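Local coordinates for DNA protection during starvation protein (Agrobacterium tumefaciens, PDB 1O9R) that protects DNA from oxidative damage, without binding it, by oxidising intracellular iron(II) with hydrogen peroxide and storing it as a ferric mineral inside a hollow dodecamer, at residues Asp56-Gln61 and Leu151-Ala156; Ala95-Ile100 and Leu107-Glu112. One frame throughout, in Å; residues are numbered along the deposited sequence.

Contact 1 of 2, residues Asp56-Gln61 and Leu151-Ala156; sequences DTFRTQ and LWFLEA
Phe153 is the first residue along Leu151-Ala156 to touch Asp56-Gln61, and it does so beside the outer end of Phe58. Its CB lies at the edge of the Phe58 ring, 3.9 Å from Phe58 CZ, while its ring carbon CD1 comes to 4.1 Å from Phe58 CE2. The side chains cross at a slant, although the ring planes are inclined by only roughly 30°; the rings are displaced past one another and do not stack. Phe153 also meets Phe48 and His52 of a neighbouring subunit, its side chain about 6 Å from a bound iron(III) ion. Leu154 takes up the adjoining part of the Phe58 ring edge: its CG is 3.9 Å from Phe58 CE1, and its CD2 approaches that carbon close to the ring plane. The base of Leu154 does not aim at Phe58, but with CG anti to the carbonyl carbon (chi1 -65°) its end swings to the ring. Elsewhere Phe58 meets the ring of Tyr114. No hydrogen bond joins the segments, whose closest CA atoms, in Phe58 and Leu151, are 10.0 Å apart; Phe58, met by Phe153 and Leu154, bridges the gap. Such apolar packing of helix 48-75 against helix 134-156 is characteristic of the ferritin-like four-helix bundle.

Contact 2 of 2, residues Ala95-Ile100 and Leu107-Glu112; sequences AYPTDI and LDALIE
Tyr96 and Ala109 bury equal areas in this contact, and their meeting sets its geometry. The methyl carbon CB of Ala109 points toward the loop and sits 3.5 Å from Tyr96 CE1, approaching the ring obliquely; the same methyl is 3.8 Å from Tyr96 OH, so it lies along the phenol's outer end. The backbones draw nearest at this pair, where the helix presents just a methyl group, with 7.3 Å between the CA atoms of Tyr96 and Ala109. Placing CG opposite the backbone N (chi1 -165°) carries the Tyr96 ring from the loop to the helix, although the base of the side chain does not aim there directly. Pro97 CD sits 3.6 Å above one face of the Tyr96 ring, offset toward the rim, and brushes Ala109 CB at longer range.

Leu110 is the third main participant. Its CG is 3.9 Å from Tyr96 OH, and its CD2 makes a longer contact with Tyr96 CE1, while its backbone N lies at the ring's edge. The hydroxyl is therefore bordered by aliphatic carbon on this side, but its polar need is met by a hydrogen bond with His106 ND1, one turn earlier on the same helix. Ile100 adds a lighter touch, its CD1 being 4.2 Å from Ala109 CB.

Tyr96 also packs on Val35, Gln38 and Ala39 of helix 12-42, so its ring wedges between two helices. The arrangement illustrates how, in this Dps subunit, the irregular chain leading into helix 103-130 folds back against the ferritin-like four-helix bundle.

In the fold
Contact 1 joins helix 48-75 to helix 134-156, and contact 2 lies wholly within the chain it encloses, where the loop after helix 84-90 folds back on helix 103-130. Their centres are 14 Å apart, yet they touch: Leu154 CB packs 3.6 Å from Ile111 CG1, and Leu154 CD2 lies 3.8 Å from Leu107 CD2, so consecutive helices 103-130 and 134-156 bring the two together. Contact 1 runs from the bundle interior to a subunit interface; contact 2 fastens a loop, itself touching another subunit, onto helix 103-130. Both belong to the ferritin-like domain, twelve copies of which form the hollow shell, with ferroxidase centres at its twofold interfaces.

Contact 1 of 2, residues Asp56-Gln61 and Leu151-Ala156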
loop_
_atom_site.group_PDB
_atom_site.type_symbol
_atom_site.label_atom_id
_atom_site.label_comp_id
_atom_site.label_asym_id
_atom_site.label_seq_id
_atom_site.Cartn_x
_atom_site.Cartn_y
_atom_site.Cartn_z
ATOM N N ASP A 56 16.197 13.846 -9.537
ATOM C CA ASP A 56 15.119 13.018 -10.103
ATOM C C ASP A 56 13.749 13.459 -9.606
ATOM O O ASP A 56 12.765 13.411 -10.360
ATOM C CB ASP A 56 15.426 11.577 -9.652
ATOM C CG ASP A 56 16.262 10.802 -10.621
ATOM O OD1 ASP A 56 16.617 9.638 -10.221
ATOM O OD2 ASP A 56 16.567 11.315 -11.703
ATOM N N THR A 57 13.663 13.933 -8.343
ATOM C CA THR A 57 12.372 14.452 -7.867
ATOM C C THR A 57 11.998 15.687 -8.699
ATOM O O THR A 57 10.821 15.853 -9.080
ATOM C CB THR A 57 12.448 14.854 -6.388
ATOM O OG1 THR A 57 12.782 13.652 -5.645
ATOM C CG2 THR A 57 11.141 15.474 -5.924
ATOM N N PHE A 58 12.958 16.560 -9.036
ATOM C CA PHE A 58 12.630 17.737 -9.832
ATOM C C PHE A 58 12.199 17.308 -11.209
ATOM O O PHE A 58 11.257 17.913 -11.779
ATOM C CB PHE A 58 13.894 18.598 -9.980
ATOM C CG PHE A 58 14.317 19.312 -8.725
ATOM C CD1 PHE A 58 15.475 20.087 -8.862
ATOM C CD2 PHE A 58 13.597 19.268 -7.534
ATOM C CE1 PHE A 58 15.935 20.760 -7.730
ATOM C CE2 PHE A 58 14.079 19.995 -6.454
ATOM C CZ PHE A 58 15.231 20.722 -6.568
ATOM N N ARG A 59 12.797 16.275 -11.808
ATOM C CA ARG A 59 12.409 15.829 -13.128
ATOM C C ARG A 59 10.950 15.363 -13.145
ATOM O O ARG A 59 10.185 15.751 -14.032
ATOM C CB ARG A 59 13.370 14.800 -13.708
ATOM C CG ARG A 59 12.849 14.180 -15.010
ATOM C CD ARG A 59 12.721 15.222 -16.169
ATOM N NE ARG A 59 12.243 14.459 -17.315
ATOM C CZ ARG A 59 13.005 13.908 -18.278
ATOM N NH1 ARG A 59 12.436 13.033 -19.156
ATOM N NH2 ARG A 59 14.280 14.221 -18.409
ATOM N N THR A 60 10.565 14.620 -12.109
ATOM C CA THR A 60 9.153 14.142 -12.027
ATOM C C THR A 60 8.246 15.364 -11.961
ATOM O O THR A 60 7.198 15.387 -12.631
ATOM C CB THR A 60 8.992 13.330 -10.707
ATOM O OG1 THR A 60 9.781 12.137 -10.952
ATOM C CG2 THR A 60 7.509 12.923 -10.598
ATOM N N GLN A 61 8.591 16.394 -11.174
ATOM C CA GLN A 61 7.686 17.548 -11.124
ATOM C C GLN A 61 7.594 18.312 -12.421
ATOM O O GLN A 61 6.533 18.769 -12.824
ATOM C CB GLN A 61 8.186 18.505 -10.015
ATOM C CG GLN A 61 8.111 17.876 -8.642
ATOM C CD GLN A 61 8.747 18.727 -7.560
ATOM O OE1 GLN A 61 9.222 19.840 -7.752
ATOM N NE2 GLN A 61 8.789 18.159 -6.353
ATOM N N LEU A 151 14.105 26.033 -7.018
ATOM C CA LEU A 151 15.182 27.015 -7.155
ATOM C C LEU A 151 15.821 27.283 -5.813
ATOM O O LEU A 151 17.069 27.330 -5.720
ATOM C CB LEU A 151 14.544 28.307 -7.762
ATOM C CG LEU A 151 15.568 29.488 -7.855
ATOM C CD1 LEU A 151 16.713 29.175 -8.804
ATOM C CD2 LEU A 151 14.803 30.747 -8.250
ATOM N N TRP A 152 15.010 27.436 -4.766
ATOM C CA TRP A 152 15.565 27.637 -3.420
ATOM C C TRP A 152 16.358 26.397 -3.020
ATOM O O TRP A 152 17.483 26.568 -2.522
ATOM C CB TRP A 152 14.422 27.890 -2.436
ATOM C CG TRP A 152 14.727 27.576 -1.011
ATOM C CD1 TRP A 152 15.848 28.000 -0.304
ATOM C CD2 TRP A 152 13.998 26.779 -0.116
ATOM N NE1 TRP A 152 15.832 27.489 0.988
ATOM C CE2 TRP A 152 14.686 26.755 1.129
ATOM C CE3 TRP A 152 12.776 26.085 -0.231
ATOM C CZ2 TRP A 152 14.232 26.041 2.229
ATOM C CZ3 TRP A 152 12.326 25.402 0.889
ATOM C CH2 TRP A 152 13.054 25.372 2.111
ATOM N N PHE A 153 15.875 25.204 -3.250
ATOM C CA PHE A 153 16.695 24.022 -2.875
ATOM C C PHE A 153 18.046 24.043 -3.573
ATOM O O PHE A 153 19.071 23.727 -2.907
ATOM C CB PHE A 153 15.932 22.745 -3.274
ATOM C CG PHE A 153 14.925 22.256 -2.270
ATOM C CD1 PHE A 153 14.306 21.028 -2.512
ATOM C CD2 PHE A 153 14.497 22.936 -1.160
ATOM C CE1 PHE A 153 13.420 20.438 -1.610
ATOM C CE2 PHE A 153 13.611 22.412 -0.242
ATOM C CZ PHE A 153 13.055 21.168 -0.467
ATOM N N LEU A 154 18.112 24.411 -4.840
ATOM C CA LEU A 154 19.404 24.518 -5.525
ATOM C C LEU A 154 20.293 25.606 -4.930
ATOM O O LEU A 154 21.458 25.380 -4.571
ATOM C CB LEU A 154 19.206 24.783 -7.022
ATOM C CG LEU A 154 18.529 23.624 -7.789
ATOM C CD1 LEU A 154 18.084 24.106 -9.159
ATOM C CD2 LEU A 154 19.538 22.450 -7.918
ATOM N N GLU A 155 19.692 26.795 -4.778
ATOM C CA GLU A 155 20.496 27.938 -4.295
ATOM C C GLU A 155 20.934 27.729 -2.856
ATOM O O GLU A 155 22.081 28.192 -2.485
ATOM C CB GLU A 155 19.637 29.218 -4.395
ATOM C CG GLU A 155 19.475 29.658 -5.833
ATOM C CD GLU A 155 18.625 30.918 -5.985
ATOM O OE1 GLU A 155 18.953 31.658 -6.955
ATOM O OE2 GLU A 155 17.709 31.175 -5.187
ATOM N N ALA A 156 20.172 27.031 -2.034
ATOM C CA ALA A 156 20.556 26.803 -0.669
ATOM C C ALA A 156 21.804 25.911 -0.523
ATOM O O ALA A 156 22.444 25.989 0.527
ATOM C CB ALA A 156 19.439 26.216 0.185
#

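Contact 2 of 2, residues Ala95-Ile100 and Leu107-Glu112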
loop_
_atom_site.group_PDB
_atom_site.type_symbol
_atom_site.label_atom_id
_atom_site.label_comp_id
_atom_site.label_asym_id
_atom_site.label_seq_id
_atom_site.Cartn_x
_atom_site.Cartn_y
_atom_site.Cartn_z
ATOM N N ALA A 95 22.107 26.372 -24.239
ATOM C CA ALA A 95 22.582 24.991 -24.217
ATOM C C ALA A 95 23.375 24.677 -22.963
ATOM O O ALA A 95 24.252 25.385 -22.445
ATOM C CB ALA A 95 23.515 24.787 -25.439
ATOM N N TYR A 96 23.017 23.484 -22.399
ATOM C CA TYR A 96 23.674 23.071 -21.162
ATOM C C TYR A 96 25.056 22.521 -21.480
ATOM O O TYR A 96 25.250 21.721 -22.405
ATOM C CB TYR A 96 22.787 21.946 -20.502
ATOM C CG TYR A 96 23.174 21.710 -19.066
ATOM C CD1 TYR A 96 22.675 22.522 -18.027
ATOM C CD2 TYR A 96 24.068 20.699 -18.726
ATOM C CE1 TYR A 96 23.020 22.346 -16.708
ATOM C CE2 TYR A 96 24.432 20.533 -17.387
ATOM C CZ TYR A 96 23.919 21.328 -16.384
ATOM O OH TYR A 96 24.252 21.187 -15.063
ATOM N N PRO A 97 26.046 22.894 -20.669
ATOM C CA PRO A 97 27.420 22.411 -20.956
ATOM C C PRO A 97 27.598 20.924 -20.740
ATOM O O PRO A 97 27.204 20.433 -19.670
ATOM C CB PRO A 97 28.278 23.265 -20.058
ATOM C CG PRO A 97 27.397 23.655 -18.896
ATOM C CD PRO A 97 26.015 23.819 -19.540
ATOM N N THR A 98 28.195 20.240 -21.691
ATOM C CA THR A 98 28.371 18.775 -21.529
ATOM C C THR A 98 29.727 18.432 -20.969
ATOM O O THR A 98 30.046 17.235 -20.860
ATOM C CB THR A 98 28.134 18.073 -22.874
ATOM O OG1 THR A 98 29.003 18.592 -23.889
ATOM C CG2 THR A 98 26.711 18.304 -23.334
ATOM N N ASP A 99 30.547 19.416 -20.679
ATOM C CA ASP A 99 31.890 19.183 -20.202
ATOM C C ASP A 99 32.124 19.664 -18.789
ATOM O O ASP A 99 33.234 19.877 -18.321
ATOM C CB ASP A 99 32.912 19.841 -21.154
ATOM C CG ASP A 99 32.750 21.337 -21.166
ATOM O OD1 ASP A 99 33.678 21.995 -21.719
ATOM O OD2 ASP A 99 31.739 21.879 -20.670
ATOM N N ILE A 100 31.046 19.734 -17.975
ATOM C CA ILE A 100 31.206 20.071 -16.553
ATOM C C ILE A 100 30.851 18.834 -15.692
ATOM O O ILE A 100 30.091 17.978 -16.180
ATOM C CB ILE A 100 30.333 21.238 -16.137
ATOM C CG1 ILE A 100 28.871 21.000 -16.553
ATOM C CG2 ILE A 100 30.911 22.529 -16.784
ATOM C CD1 ILE A 100 27.955 21.994 -15.776
ATOM N N LEU A 107 25.449 22.817 -10.159
ATOM C CA LEU A 107 24.501 23.650 -9.419
ATOM C C LEU A 107 24.414 25.060 -10.009
ATOM O O LEU A 107 23.303 25.557 -10.145
ATOM C CB LEU A 107 24.912 23.747 -7.948
ATOM C CG LEU A 107 24.737 22.428 -7.148
ATOM C CD1 LEU A 107 25.407 22.517 -5.786
ATOM C CD2 LEU A 107 23.230 22.154 -6.997
ATOM N N ASP A 108 25.572 25.668 -10.382
ATOM C CA ASP A 108 25.405 27.037 -10.936
ATOM C C ASP A 108 24.684 27.013 -12.260
ATOM O O ASP A 108 23.873 27.918 -12.515
ATOM C CB ASP A 108 26.848 27.607 -11.140
ATOM C CG ASP A 108 27.495 28.049 -9.856
ATOM O OD1 ASP A 108 28.768 28.099 -9.880
ATOM O OD2 ASP A 108 26.835 28.370 -8.849
ATOM N N ALA A 109 24.915 26.031 -13.124
ATOM C CA ALA A 109 24.271 25.916 -14.419
ATOM C C ALA A 109 22.741 25.654 -14.278
ATOM O O ALA A 109 21.915 26.223 -14.995
ATOM C CB ALA A 109 24.971 24.866 -15.295
ATOM N N LEU A 110 22.457 24.803 -13.284
ATOM C CA LEU A 110 21.041 24.523 -13.007
ATOM C C LEU A 110 20.347 25.751 -12.421
ATOM O O LEU A 110 19.203 26.030 -12.787
ATOM C CB LEU A 110 20.956 23.351 -11.998
ATOM C CG LEU A 110 21.329 21.989 -12.573
ATOM C CD1 LEU A 110 21.609 21.031 -11.435
ATOM C CD2 LEU A 110 20.228 21.470 -13.504
ATOM N N ILE A 111 21.006 26.447 -11.514
ATOM C CA ILE A 111 20.392 27.649 -10.898
ATOM C C ILE A 111 20.052 28.681 -11.971
ATOM O O ILE A 111 19.000 29.283 -11.967
ATOM C CB ILE A 111 21.312 28.235 -9.840
ATOM C CG1 ILE A 111 21.303 27.321 -8.590
ATOM C CG2 ILE A 111 20.914 29.674 -9.448
ATOM C CD1 ILE A 111 22.474 27.521 -7.643
ATOM N N GLU A 112 20.959 28.844 -12.983
ATOM C CA GLU A 112 20.625 29.823 -14.013
ATOM C C GLU A 112 19.353 29.439 -14.768
ATOM O O GLU A 112 18.527 30.307 -15.060
ATOM C CB GLU A 112 21.794 30.010 -14.997
ATOM C CG GLU A 112 23.002 30.721 -14.404
ATOM C CD GLU A 112 24.073 31.046 -15.448
ATOM O OE1 GLU A 112 23.940 30.720 -16.665
ATOM O OE2 GLU A 112 25.058 31.668 -14.977
#